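Local coordinates for mitogen (Streptococcus dysgalactiae, PDB 2J4X), which is a bacterial superantigen of the staphylococcal/streptococcal toxin family that binds zinc and probably acts as a toxin stimulating T cells, at residues N12-N20 with Y75-V83. Sequence-based numbering, arbitrary orientation.
Sequences NIYMKDVIN and YALIKSYSV
Val18, Ile19 and Asn20 pair antiparallel with Leu77, Ala76 and Tyr75, a short beta ladder in the OB-fold domain that joins the strand following the N-terminal helix to the long strand 71-84. Ile19 and Ala76 form the hydrogen-bonded pair, with Ile19 N to Ala76 O at 2.8 Å and Ala76 N to Ile19 O at 3.0 Å. One further bond, from Ile78 N to Asp17 O, is nearly straight (171° at the hydrogen). Beyond it the backbones diverge, but Lys16 CD lies 3.3 Å from Ile78 O while its NZ hydrogen-bonds back to Asn12 O, and a water donates to both Ile13 O and Ile78 O.

Leu77 reaches back to Ile13 and Tyr14 of the N-terminal helix: with CG anti to the backbone N (chi1 -179°), its CD2 touches Tyr14 CD1 at 3.9 Å and Ile13 CG2, while CD1 meets Val18 CG1. Nearby, Lys146 NZ of helix 137-150 hydrogen-bonds to the carbonyl oxygens of Tyr14 and Lys16. Ile19, on the other face with Ala76, crosses Ile78 at about a right angle, their CD1 atoms 3.8 Å apart. On the face of Val18, Leu77 and Tyr75, Val18 CG2 packs against Tyr75 CZ; at the Asn20 end the amide, tilted 57° to the Tyr75 ring, brings Asn20 OD1 to the ring edge, 3.1 Å from Tyr75 CD1.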
loop_
_atom_site.group_PDB
_atom_site.type_symbol
_atom_site.label_atom_id
_atom_site.label_comp_id
_atom_site.label_asym_id
_atom_site.label_seq_id
_atom_site.Cartn_x
_atom_site.Cartn_y
_atom_site.Cartn_z
ATOM N N ASN A 12 11.691 3.889 7.750
ATOM C CA ASN A 12 10.956 3.870 9.008
ATOM C C ASN A 12 9.474 3.690 8.794
ATOM O O ASN A 12 8.805 2.970 9.531
ATOM C CB ASN A 12 11.189 5.162 9.770
ATOM C CG ASN A 12 10.628 5.097 11.162
ATOM O OD1 ASN A 12 11.101 4.308 11.977
ATOM N ND2 ASN A 12 9.599 5.905 11.443
ATOM N N ILE A 13 8.974 4.363 7.775
ATOM C CA ILE A 13 7.579 4.307 7.431
ATOM C C ILE A 13 7.166 2.941 6.920
ATOM O O ILE A 13 6.240 2.333 7.466
ATOM C CB ILE A 13 7.259 5.332 6.345
ATOM C CG1 ILE A 13 7.460 6.738 6.887
ATOM C CG2 ILE A 13 5.856 5.120 5.815
ATOM C CD1 ILE A 13 7.335 7.786 5.832
ATOM N N TYR A 14 7.854 2.433 5.896
ATOM C CA TYR A 14 7.459 1.166 5.296
ATOM C C TYR A 14 7.965 -0.115 5.903
ATOM O O TYR A 14 7.627 -1.182 5.419
ATOM C CB TYR A 14 7.757 1.192 3.792
ATOM C CG TYR A 14 6.911 2.210 3.051
ATOM C CD1 TYR A 14 5.585 1.918 2.707
ATOM C CD2 TYR A 14 7.405 3.496 2.765
ATOM C CE1 TYR A 14 4.762 2.877 2.102
ATOM C CE2 TYR A 14 6.593 4.461 2.161
ATOM C CZ TYR A 14 5.273 4.148 1.835
ATOM O OH TYR A 14 4.449 5.089 1.277
ATOM N N MET A 15 8.758 -0.039 6.959
ATOM C CA MET A 15 9.218 -1.265 7.574
ATOM C C MET A 15 8.173 -1.736 8.602
ATOM O O MET A 15 8.155 -2.904 9.010
ATOM C CB MET A 15 10.558 -1.054 8.265
ATOM C CG MET A 15 10.544 0.073 9.266
ATOM S SD MET A 15 11.930 0.033 10.429
ATOM C CE MET A 15 11.045 0.648 11.926
ATOM N N LYS A 16 7.296 -0.831 9.016
ATOM C CA LYS A 16 6.263 -1.173 9.980
ATOM C C LYS A 16 5.321 -2.288 9.493
ATOM O O LYS A 16 5.253 -2.594 8.301
ATOM C CB LYS A 16 5.484 0.085 10.327
ATOM C CG LYS A 16 6.310 1.072 11.122
ATOM C CD LYS A 16 5.598 2.409 11.283
ATOM C CE LYS A 16 6.258 3.241 12.368
ATOM N NZ LYS A 16 7.711 2.931 12.403
ATOM N N ASP A 17 4.601 -2.911 10.422
ATOM C CA ASP A 17 3.689 -3.996 10.066
ATOM C C ASP A 17 2.409 -3.442 9.497
ATOM O O ASP A 17 2.176 -2.234 9.525
ATOM C CB ASP A 17 3.373 -4.862 11.281
ATOM C CG ASP A 17 4.632 -5.344 12.001
ATOM O OD1 ASP A 17 5.653 -5.602 11.325
ATOM O OD2 ASP A 17 4.600 -5.472 13.245
ATOM N N VAL A 18 1.578 -4.326 8.973
ATOM C CA VAL A 18 0.322 -3.899 8.397
ATOM C C VAL A 18 -0.817 -4.633 9.080
ATOM O O VAL A 18 -0.586 -5.605 9.811
ATOM C CB VAL A 18 0.277 -4.200 6.871
ATOM C CG1 VAL A 18 1.509 -3.591 6.178
ATOM C CG2 VAL A 18 0.192 -5.701 6.631
ATOM N N ILE A 19 -2.032 -4.128 8.887
ATOM C CA ILE A 19 -3.233 -4.773 9.394
ATOM C C ILE A 19 -3.788 -5.385 8.119
ATOM O O ILE A 19 -3.839 -4.721 7.096
ATOM C CB ILE A 19 -4.271 -3.777 9.936
ATOM C CG1 ILE A 19 -3.778 -3.126 11.243
ATOM C CG2 ILE A 19 -5.573 -4.489 10.144
ATOM C CD1 ILE A 19 -3.625 -4.081 12.436
ATOM N N ASN A 20 -4.161 -6.654 8.160
ATOM C CA ASN A 20 -4.696 -7.334 6.986
ATOM C C ASN A 20 -5.822 -8.229 7.520
ATOM O O ASN A 20 -5.631 -9.419 7.795
ATOM C CB ASN A 20 -3.565 -8.135 6.302
ATOM C CG ASN A 20 -4.028 -8.933 5.092
ATOM O OD1 ASN A 20 -4.924 -8.518 4.366
ATOM N ND2 ASN A 20 -3.395 -10.079 4.860
ATOM N N TYR A 75 -6.582 -3.464 4.857
ATOM C CA TYR A 75 -5.205 -3.744 4.506
ATOM C C TYR A 75 -4.569 -2.366 4.592
ATOM O O TYR A 75 -4.701 -1.557 3.684
ATOM C CB TYR A 75 -5.042 -4.290 3.095
ATOM C CG TYR A 75 -3.639 -4.822 2.915
ATOM C CD1 TYR A 75 -3.384 -6.179 2.940
ATOM C CD2 TYR A 75 -2.545 -3.954 2.859
ATOM C CE1 TYR A 75 -2.071 -6.669 2.931
ATOM C CE2 TYR A 75 -1.234 -4.428 2.847
ATOM C CZ TYR A 75 -1.006 -5.788 2.890
ATOM O OH TYR A 75 0.280 -6.269 2.924
ATOM N N ALA A 76 -3.905 -2.082 5.704
ATOM C CA ALA A 76 -3.285 -0.787 5.877
ATOM C C ALA A 76 -2.011 -0.872 6.683
ATOM O O ALA A 76 -1.880 -1.708 7.564
ATOM C CB ALA A 76 -4.251 0.152 6.549
ATOM N N LEU A 77 -1.067 0.005 6.371
ATOM C CA LEU A 77 0.199 0.072 7.081
ATOM C C LEU A 77 -0.091 0.750 8.426
ATOM O O LEU A 77 -0.861 1.705 8.481
ATOM C CB LEU A 77 1.204 0.906 6.264
ATOM C CG LEU A 77 2.649 1.155 6.712
ATOM C CD1 LEU A 77 3.504 -0.102 6.665
ATOM C CD2 LEU A 77 3.223 2.173 5.786
ATOM N N ILE A 78 0.502 0.252 9.510
ATOM C CA ILE A 78 0.303 0.854 10.835
ATOM C C ILE A 78 1.230 2.076 10.976
ATOM O O ILE A 78 2.415 1.982 10.683
ATOM C CB ILE A 78 0.601 -0.194 11.960
ATOM C CG1 ILE A 78 -0.416 -1.346 11.872
ATOM C CG2 ILE A 78 0.567 0.472 13.328
ATOM C CD1 ILE A 78 -0.212 -2.440 12.873
ATOM N N LYS A 79 0.682 3.222 11.387
ATOM C CA LYS A 79 1.451 4.468 11.553
ATOM C C LYS A 79 2.061 4.550 12.937
ATOM O O LYS A 79 3.165 5.062 13.117
ATOM C CB LYS A 79 0.549 5.693 11.389
ATOM C CG LYS A 79 -0.028 5.892 10.030
ATOM C CD LYS A 79 -1.373 6.597 10.124
ATOM C CE LYS A 79 -1.308 7.927 10.867
ATOM N NZ LYS A 79 -2.614 8.673 10.770
ATOM N N SER A 80 1.300 4.071 13.916
ATOM C CA SER A 80 1.718 4.075 15.299
ATOM C C SER A 80 0.794 3.228 16.164
ATOM O O SER A 80 -0.266 2.785 15.721
ATOM C CB SER A 80 1.768 5.512 15.828
ATOM O OG SER A 80 0.586 6.226 15.519
ATOM N N TYR A 81 1.239 2.991 17.393
ATOM C CA TYR A 81 0.508 2.212 18.370
ATOM C C TYR A 81 0.438 3.067 19.614
ATOM O O TYR A 81 1.227 3.994 19.778
ATOM C CB TYR A 81 1.270 0.941 18.757
ATOM C CG TYR A 81 1.679 0.021 17.629
ATOM C CD1 TYR A 81 2.698 0.378 16.735
ATOM C CD2 TYR A 81 1.091 -1.237 17.493
ATOM C CE1 TYR A 81 3.124 -0.506 15.737
ATOM C CE2 TYR A 81 1.507 -2.126 16.507
ATOM C CZ TYR A 81 2.524 -1.763 15.635
ATOM O OH TYR A 81 2.958 -2.672 14.687
ATOM N N SER A 82 -0.498 2.741 20.496
ATOM C CA SER A 82 -0.646 3.426 21.776
ATOM C C SER A 82 -1.519 2.574 22.671
ATOM O O SER A 82 -2.586 2.127 22.263
ATOM C CB SER A 82 -1.253 4.819 21.603
ATOM O OG SER A 82 -2.430 4.785 20.833
ATOM N N VAL A 83 -1.047 2.300 23.879
ATOM C CA VAL A 83 -1.839 1.512 24.801
ATOM C C VAL A 83 -2.730 2.458 25.610
ATOM O O VAL A 83 -2.307 3.536 26.038
ATOM C CB VAL A 83 -0.937 0.668 25.706
ATOM C CG1 VAL A 83 -1.765 -0.067 26.747
ATOM C CG2 VAL A 83 -0.171 -0.335 24.843
HETATM O O HOH W 1 4.099 3.690 8.914
HETATM O O HOH W 2 5.437 -2.098 13.310
#